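Local coordinates for protein putative branched-chain amino acid aminotransferase IlvE (Streptococcus mutans, PDB 4DQN) that probably transfers the amino group of leucine, isoleucine or valine to 2-oxoglutarate, using pyridoxal 5'-phosphate as cofactor, at residues A90-M95 with H182-A187; I172-D177 with I212-A217; N237-P242 with S255-A260. All coordinates share one frame; numbering follows the deposited sequence.

Contact 1: A90-M95 with H182-A187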
# COMPACT_ATOMS: atom_id res chain seq x y z
N ALA A 90 6.61 4.32 10.75
CA ALA A 90 6.27 5.72 10.47
C ALA A 90 7.39 6.42 9.71
O ALA A 90 7.15 7.14 8.72
CB ALA A 90 5.99 6.44 11.79
N ASP A 91 8.62 6.20 10.16
CA ASP A 91 9.78 6.80 9.51
C ASP A 91 9.83 6.42 8.04
O ASP A 91 10.10 7.26 7.18
CB ASP A 91 11.08 6.30 10.16
CG ASP A 91 11.36 6.94 11.51
OD1 ASP A 91 10.72 7.95 11.89
OD2 ASP A 91 12.27 6.42 12.20
N ARG A 92 9.60 5.14 7.76
CA ARG A 92 9.67 4.64 6.38
C ARG A 92 8.64 5.31 5.48
O ARG A 92 8.87 5.50 4.28
CB ARG A 92 9.46 3.12 6.38
CG ARG A 92 9.64 2.47 5.02
CD ARG A 92 11.08 2.53 4.52
NE ARG A 92 11.17 1.96 3.17
CZ ARG A 92 12.29 1.59 2.57
NH1 ARG A 92 13.46 1.73 3.19
NH2 ARG A 92 12.25 1.08 1.34
N LEU A 93 7.50 5.68 6.05
CA LEU A 93 6.42 6.29 5.28
C LEU A 93 6.31 7.79 5.52
O LEU A 93 5.30 8.40 5.16
CB LEU A 93 5.09 5.62 5.62
CG LEU A 93 4.67 4.51 4.67
CD1 LEU A 93 5.62 3.33 4.70
CD2 LEU A 93 3.26 4.07 5.01
N LEU A 94 7.34 8.38 6.13
CA LEU A 94 7.36 9.82 6.39
C LEU A 94 6.16 10.28 7.21
O LEU A 94 5.60 11.35 6.95
CB LEU A 94 7.41 10.60 5.05
CG LEU A 94 8.78 11.00 4.50
CD1 LEU A 94 9.85 10.04 4.90
CD2 LEU A 94 8.74 11.16 2.97
N MET A 95 5.75 9.47 8.18
CA MET A 95 4.70 9.84 9.13
C MET A 95 5.38 10.19 10.44
O MET A 95 6.41 9.61 10.77
CB MET A 95 3.71 8.68 9.35
CG MET A 95 2.95 8.27 8.07
SD MET A 95 1.44 7.30 8.37
CE MET A 95 2.20 5.72 8.61
N HIS A 182 13.80 -3.66 -1.86
CA HIS A 182 13.97 -2.38 -1.18
C HIS A 182 12.65 -1.61 -1.10
O HIS A 182 12.60 -0.40 -1.36
CB HIS A 182 15.02 -1.53 -1.90
CG HIS A 182 16.39 -2.14 -1.92
ND1 HIS A 182 17.16 -2.21 -3.06
CD2 HIS A 182 17.12 -2.72 -0.93
CE1 HIS A 182 18.31 -2.80 -2.77
NE2 HIS A 182 18.31 -3.12 -1.49
N GLY A 183 11.58 -2.33 -0.74
CA GLY A 183 10.26 -1.74 -0.62
C GLY A 183 9.90 -1.49 0.84
O GLY A 183 10.76 -1.07 1.63
N THR A 184 8.65 -1.76 1.19
CA THR A 184 8.14 -1.47 2.54
C THR A 184 7.92 -2.73 3.38
O THR A 184 7.16 -2.70 4.35
CB THR A 184 6.82 -0.67 2.48
OG1 THR A 184 5.87 -1.35 1.64
CG2 THR A 184 7.08 0.72 1.90
N GLY A 185 8.58 -3.82 3.00
CA GLY A 185 8.37 -5.11 3.64
C GLY A 185 8.61 -5.17 5.14
O GLY A 185 7.95 -5.95 5.86
N ALA A 186 9.56 -4.37 5.62
CA ALA A 186 9.93 -4.37 7.04
C ALA A 186 9.10 -3.35 7.83
O ALA A 186 9.36 -3.08 9.01
CB ALA A 186 11.43 -4.08 7.20
N ALA A 187 8.10 -2.79 7.15
CA ALA A 187 7.19 -1.82 7.75
C ALA A 187 5.77 -2.39 7.76
O ALA A 187 5.32 -2.93 6.75
CB ALA A 187 7.24 -0.49 6.96

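Contact 2: I172-D177 with I212-A217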
# COMPACT_ATOMS: atom_id res chain seq x y z
N ILE A 172 4.07 -22.50 -0.91
CA ILE A 172 5.03 -21.57 -1.51
C ILE A 172 4.66 -21.33 -2.97
O ILE A 172 4.67 -22.27 -3.77
CB ILE A 172 6.46 -22.11 -1.43
CG1 ILE A 172 6.87 -22.30 0.03
CG2 ILE A 172 7.43 -21.15 -2.13
CD1 ILE A 172 8.22 -22.96 0.22
N GLN A 173 4.31 -20.09 -3.32
CA GLN A 173 3.84 -19.78 -4.68
C GLN A 173 4.68 -18.65 -5.25
O GLN A 173 4.43 -17.48 -4.96
CB GLN A 173 2.33 -19.42 -4.67
CG GLN A 173 1.70 -19.22 -6.06
CD GLN A 173 1.59 -20.51 -6.86
OE1 GLN A 173 1.48 -21.60 -6.30
NE2 GLN A 173 1.62 -20.39 -8.19
N ASP A 174 5.66 -19.01 -6.07
CA ASP A 174 6.75 -18.10 -6.44
C ASP A 174 6.41 -16.92 -7.36
O ASP A 174 7.24 -16.02 -7.53
CB ASP A 174 7.93 -18.89 -7.03
CG ASP A 174 8.67 -19.67 -5.97
OD1 ASP A 174 9.31 -19.01 -5.12
OD2 ASP A 174 8.62 -20.92 -5.98
N ASP A 175 5.21 -16.90 -7.94
CA ASP A 175 4.82 -15.78 -8.80
C ASP A 175 4.07 -14.63 -8.08
O ASP A 175 3.40 -13.83 -8.73
CB ASP A 175 4.04 -16.26 -10.03
CG ASP A 175 2.89 -17.20 -9.68
OD1 ASP A 175 2.94 -17.81 -8.59
OD2 ASP A 175 1.96 -17.34 -10.50
N TYR A 176 4.20 -14.56 -6.75
CA TYR A 176 3.70 -13.39 -5.98
C TYR A 176 4.71 -12.94 -4.92
O TYR A 176 5.33 -13.76 -4.24
CB TYR A 176 2.34 -13.68 -5.31
CG TYR A 176 1.25 -14.09 -6.27
CD1 TYR A 176 0.92 -15.43 -6.43
CD2 TYR A 176 0.54 -13.15 -7.01
CE1 TYR A 176 -0.07 -15.82 -7.30
CE2 TYR A 176 -0.46 -13.53 -7.89
CZ TYR A 176 -0.76 -14.87 -8.03
OH TYR A 176 -1.75 -15.29 -8.89
N ASP A 177 4.87 -11.62 -4.80
CA ASP A 177 5.67 -11.06 -3.71
C ASP A 177 4.78 -10.17 -2.85
O ASP A 177 3.96 -9.42 -3.39
CB ASP A 177 6.84 -10.22 -4.25
CG ASP A 177 7.79 -11.02 -5.14
OD1 ASP A 177 8.17 -12.15 -4.76
OD2 ASP A 177 8.16 -10.49 -6.22
N ILE A 212 3.55 -19.05 1.93
CA ILE A 212 4.88 -18.71 2.44
C ILE A 212 5.64 -18.03 1.31
O ILE A 212 5.80 -18.60 0.22
CB ILE A 212 5.64 -19.96 2.95
CG1 ILE A 212 4.98 -20.50 4.22
CG2 ILE A 212 7.09 -19.64 3.25
CD1 ILE A 212 5.61 -21.79 4.72
N TYR A 213 6.08 -16.80 1.54
CA TYR A 213 6.75 -16.01 0.52
C TYR A 213 8.24 -16.22 0.60
O TYR A 213 8.79 -16.37 1.68
CB TYR A 213 6.45 -14.52 0.74
CG TYR A 213 4.99 -14.18 0.58
CD1 TYR A 213 4.14 -14.17 1.68
CD2 TYR A 213 4.46 -13.88 -0.67
CE1 TYR A 213 2.81 -13.86 1.54
CE2 TYR A 213 3.13 -13.58 -0.82
CZ TYR A 213 2.31 -13.57 0.28
OH TYR A 213 0.98 -13.27 0.11
N LEU A 214 8.91 -16.22 -0.56
CA LEU A 214 10.37 -16.33 -0.58
C LEU A 214 10.97 -14.96 -0.86
O LEU A 214 10.24 -14.02 -1.18
CB LEU A 214 10.83 -17.34 -1.64
CG LEU A 214 10.16 -18.71 -1.59
CD1 LEU A 214 10.88 -19.69 -2.51
CD2 LEU A 214 10.14 -19.23 -0.15
N ASP A 215 12.29 -14.85 -0.74
CA ASP A 215 12.95 -13.56 -0.93
C ASP A 215 12.70 -13.07 -2.35
O ASP A 215 12.84 -13.83 -3.31
CB ASP A 215 14.44 -13.64 -0.59
CG ASP A 215 15.23 -14.42 -1.61
OD1 ASP A 215 15.15 -15.66 -1.61
OD2 ASP A 215 15.94 -13.77 -2.42
N PRO A 216 12.28 -11.80 -2.49
CA PRO A 216 11.85 -11.30 -3.81
C PRO A 216 12.97 -11.20 -4.84
O PRO A 216 12.68 -11.30 -6.04
CB PRO A 216 11.27 -9.91 -3.50
CG PRO A 216 11.85 -9.52 -2.15
CD PRO A 216 12.03 -10.82 -1.41
N ALA A 217 14.21 -11.02 -4.40
CA ALA A 217 15.34 -10.95 -5.33
C ALA A 217 15.59 -12.28 -6.03
O ALA A 217 15.59 -12.36 -7.26
CB ALA A 217 16.60 -10.50 -4.60
O HOH W 1 7.45 -15.94 -3.05
O HOH W 2 7.84 -12.82 -2.12
O HOH W 3 10.16 -11.73 -7.27

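Contact 3: N237-P242 with S255-A260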
# COMPACT_ATOMS: atom_id res chain seq x y z
N ASN A 237 18.36 -29.25 18.20
CA ASN A 237 17.57 -28.28 18.97
C ASN A 237 18.05 -26.84 18.85
O ASN A 237 18.28 -26.16 19.85
CB ASN A 237 17.47 -28.70 20.44
CG ASN A 237 16.23 -29.53 20.72
OD1 ASN A 237 15.44 -29.19 21.61
ND2 ASN A 237 16.04 -30.61 19.97
N GLU A 238 18.22 -26.37 17.61
CA GLU A 238 18.49 -24.96 17.38
C GLU A 238 17.20 -24.31 16.86
O GLU A 238 16.43 -24.95 16.16
CB GLU A 238 19.58 -24.78 16.33
CG GLU A 238 20.87 -25.53 16.61
CD GLU A 238 21.59 -25.88 15.32
OE1 GLU A 238 20.92 -26.40 14.40
OE2 GLU A 238 22.81 -25.61 15.21
N PHE A 239 16.99 -23.06 17.23
CA PHE A 239 15.85 -22.27 16.77
C PHE A 239 16.36 -21.33 15.69
O PHE A 239 17.24 -20.50 15.94
CB PHE A 239 15.28 -21.47 17.94
CG PHE A 239 14.05 -20.66 17.61
CD1 PHE A 239 14.16 -19.39 17.06
CD2 PHE A 239 12.79 -21.16 17.89
CE1 PHE A 239 13.03 -18.63 16.78
CE2 PHE A 239 11.65 -20.42 17.61
CZ PHE A 239 11.77 -19.15 17.05
N ILE A 240 15.81 -21.45 14.47
CA ILE A 240 16.26 -20.61 13.37
C ILE A 240 15.08 -19.89 12.71
O ILE A 240 14.07 -20.51 12.36
CB ILE A 240 17.07 -21.41 12.33
CG1 ILE A 240 18.25 -22.13 13.01
CG2 ILE A 240 17.59 -20.48 11.25
CD1 ILE A 240 19.12 -22.93 12.05
N THR A 241 15.21 -18.57 12.56
CA THR A 241 14.16 -17.77 11.93
C THR A 241 14.81 -16.90 10.86
O THR A 241 15.94 -16.45 11.04
CB THR A 241 13.41 -16.91 12.98
OG1 THR A 241 12.28 -16.24 12.39
CG2 THR A 241 14.33 -15.88 13.60
N PRO A 242 14.11 -16.68 9.73
CA PRO A 242 14.66 -15.87 8.64
C PRO A 242 15.00 -14.44 9.04
O PRO A 242 14.29 -13.79 9.82
CB PRO A 242 13.51 -15.85 7.61
CG PRO A 242 12.79 -17.14 7.86
CD PRO A 242 12.83 -17.31 9.36
N SER A 255 10.48 -12.56 20.99
CA SER A 255 10.15 -13.21 22.26
C SER A 255 10.51 -14.70 22.26
O SER A 255 11.04 -15.22 23.25
CB SER A 255 8.66 -13.02 22.55
OG SER A 255 8.36 -11.64 22.66
N LEU A 256 10.24 -15.39 21.15
CA LEU A 256 10.54 -16.81 21.01
C LEU A 256 12.04 -17.05 20.96
O LEU A 256 12.56 -17.98 21.59
CB LEU A 256 9.85 -17.41 19.78
CG LEU A 256 8.34 -17.61 19.95
CD1 LEU A 256 7.69 -18.16 18.69
CD2 LEU A 256 8.06 -18.54 21.14
N LEU A 257 12.74 -16.20 20.21
CA LEU A 257 14.21 -16.18 20.19
C LEU A 257 14.75 -16.11 21.61
O LEU A 257 15.66 -16.86 21.99
CB LEU A 257 14.67 -14.94 19.44
CG LEU A 257 15.49 -14.99 18.15
CD1 LEU A 257 15.61 -16.38 17.57
CD2 LEU A 257 14.92 -14.02 17.13
N TYR A 258 14.20 -15.17 22.36
CA TYR A 258 14.62 -14.91 23.73
C TYR A 258 14.35 -16.12 24.62
O TYR A 258 15.25 -16.60 25.31
CB TYR A 258 13.89 -13.68 24.26
CG TYR A 258 14.35 -13.20 25.61
CD1 TYR A 258 13.94 -13.84 26.78
CD2 TYR A 258 15.16 -12.09 25.73
CE1 TYR A 258 14.36 -13.40 28.02
CE2 TYR A 258 15.58 -11.64 26.96
CZ TYR A 258 15.17 -12.29 28.10
OH TYR A 258 15.59 -11.83 29.34
N LEU A 259 13.12 -16.63 24.59
CA LEU A 259 12.75 -17.74 25.48
C LEU A 259 13.49 -19.02 25.12
O LEU A 259 13.95 -19.74 26.01
CB LEU A 259 11.24 -17.97 25.48
CG LEU A 259 10.41 -16.77 25.97
CD1 LEU A 259 8.93 -17.04 25.85
CD2 LEU A 259 10.79 -16.42 27.41
N ALA A 260 13.62 -19.30 23.83
CA ALA A 260 14.38 -20.48 23.38
C ALA A 260 15.77 -20.53 24.02
O ALA A 260 16.21 -21.57 24.52
CB ALA A 260 14.48 -20.50 21.86

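Contact 1: A90-M95 with H182-A187
Arg92 reaches from the last turn of its helix to the backbone carbonyls of His182 and Gly183, and it buries more surface than any other residue of the contact (80 Å²). CG stands anti to the backbone N (chi1 -175°) and the chain then bends at chi2 (67°), which brings the guanidinium alongside the loop. His182 O lies in the guanidinium plane at its edge, 3.1 Å from Arg92 NH2. Gly183 O is placed obliquely, 2.6 Å from the same NH2, a short approach of doubtful geometry whose angle is too poor for a hydrogen bond. The cationic group probably gains from the two carbonyl oxygens beside it.

Apolar contacts flank this group. The aliphatic part of Arg92 passes Ala187, with CG 4.3 Å from Ala187 CB. Leu93 CD1 meets Thr184 CG2 at 4.1 Å, the two side chains crossing at about a right angle.

Backbone bonds shape both partners. A Schellman motif with Leu94 as its C-prime residue ends the helix, Met95 N bonding to Ala90 O and Leu94 N to Asp91 O. In the other segment, Thr184 to Ala187 form a type I turn closed by Ala187 N to Thr184 O at 3.0 Å, and Asn192 ND2 also bonds to that carbonyl.

The segment 182-187 ends one residue before Lys188, the predicted attachment point of the cofactor, which is not attached in this structure. Across the dimer interface, Arg92 packs on Tyr176 and Leu93 on Ala194 of the second subunit. The contact thus joins the C-terminal end of helix 79-92 to the loop that leads into helix 190-205; Ala90 of the helix, and Met95 just beyond it, pack on Leu133 of strand 126-136.

Contact 2: I172-D177 with I212-A217
Ile172 ends strand 168-172 and lies beside Ile212 of the parallel strand 211-214; with helix 190-205 between them, the two strands form a beta-alpha-beta crossover of the large mixed sheet. Here the chains begin to part: Ile172 CA still makes a CA-H...O contact to Ile212 O (3.5 Å, 159° at the hydrogen), and farther on waters supplement the direct side-chain contacts.

The two isoleucines point to the same side of the sheet, CG1 of Ile172 lying 3.9 Å from CB of Ile212. The other branch of Ile172, CG2, is anti to its own nitrogen and meets Leu214 CG at 3.7 Å, the side chains crossing nearly at right angles. Leu214 CD1 is also pressed against Asp174 OD1, only 3.1 Å away, a tight approach of methyl and carboxylate. The ring of Tyr213 presents its edge to the carbonyl of Tyr176, whose O lies in the ring plane, 3.7 Å from Tyr213 CD2. Asp177 rests its carboxylate carbon CG against Pro216 CB.

Three waters fill in the polar links. Water 1 accepts from Leu214 N (2.9 Å) and donates to Tyr176 O. Water 2 lies between Asp177 OD1 and Leu214 O, with more acceptors near it than it has protons. Water 3 donates to Asp177 OD2 (2.6 Å) and to Pro216 O (2.8 Å).

Both carboxylates have further partners: Asp174 bonds to His219 and His301, while Asp177 OD2 receives the backbone N of His182 of the second subunit and OD1 has a weak bond with His219. With so many polar partners around them, the two aspartates are probably ionised, and a charge on Asp177 would probably strengthen its bond to His182 N of the second subunit.

Contact 3: N237-P242 with S255-A260
The Phe239 ring is approached obliquely by side chains of the helix, each near different ring atoms. Leu257 CD1 lies 3.4 Å from Phe239 CD1 and almost as close to CE1, while Leu256 CB meets the far end of the ring, 3.8 Å from Phe239 CZ. Both leucine side chains cross that of Phe239 at about a right angle. The ring of Phe231 on strand 228-234 also meets it, the planes about 10° apart.

A chi1 of -177° carries the ring away from the backbone N and toward Leu256, and at its root Phe239 CB is left against Ala260 CB at 4.1 Å. The CA atoms of Phe239 and Ala260 are the nearest across the segments, 7.0 Å apart, consistent with the small side chain of Ala260.

Strand 238-241, helix 251-262 and strand 267-270 make a beta-alpha-beta unit with its two strands parallel and adjacent. The helix runs back antiparallel to the first strand (165°), with the axes of the short segments 9.5 Å apart.

Leu257 serves both strands. Its CD2 touches Thr241 CG2 at 4.0 Å, and its side chain also packs on Ala268 and Glu270; unstaggered torsions and the short approach to Phe239 leave its exact placement uncertain. Thr241 turns its methyl to the helix, while OG1 is hydrogen-bonded to Phe230 O.

Contacts 1 and 2 alternate along the chain, and their centres lie 20 Å apart, with nearest atoms about 6 Å apart and not touching. The dimer brings them together, since residues of contact 1 meet the second subunit's copy of contact 2. Contact 1 is the one beside the predicted cofactor lysine, the side chain of Ala187 being about 6 Å from that of Lys188; contacts 2 and 3 lie away from that site. Contact 3 shares the large mixed sheet with contact 2 (centres 23 Å apart) and is 26 Å from contact 1, centre to centre, untouched by the second subunit.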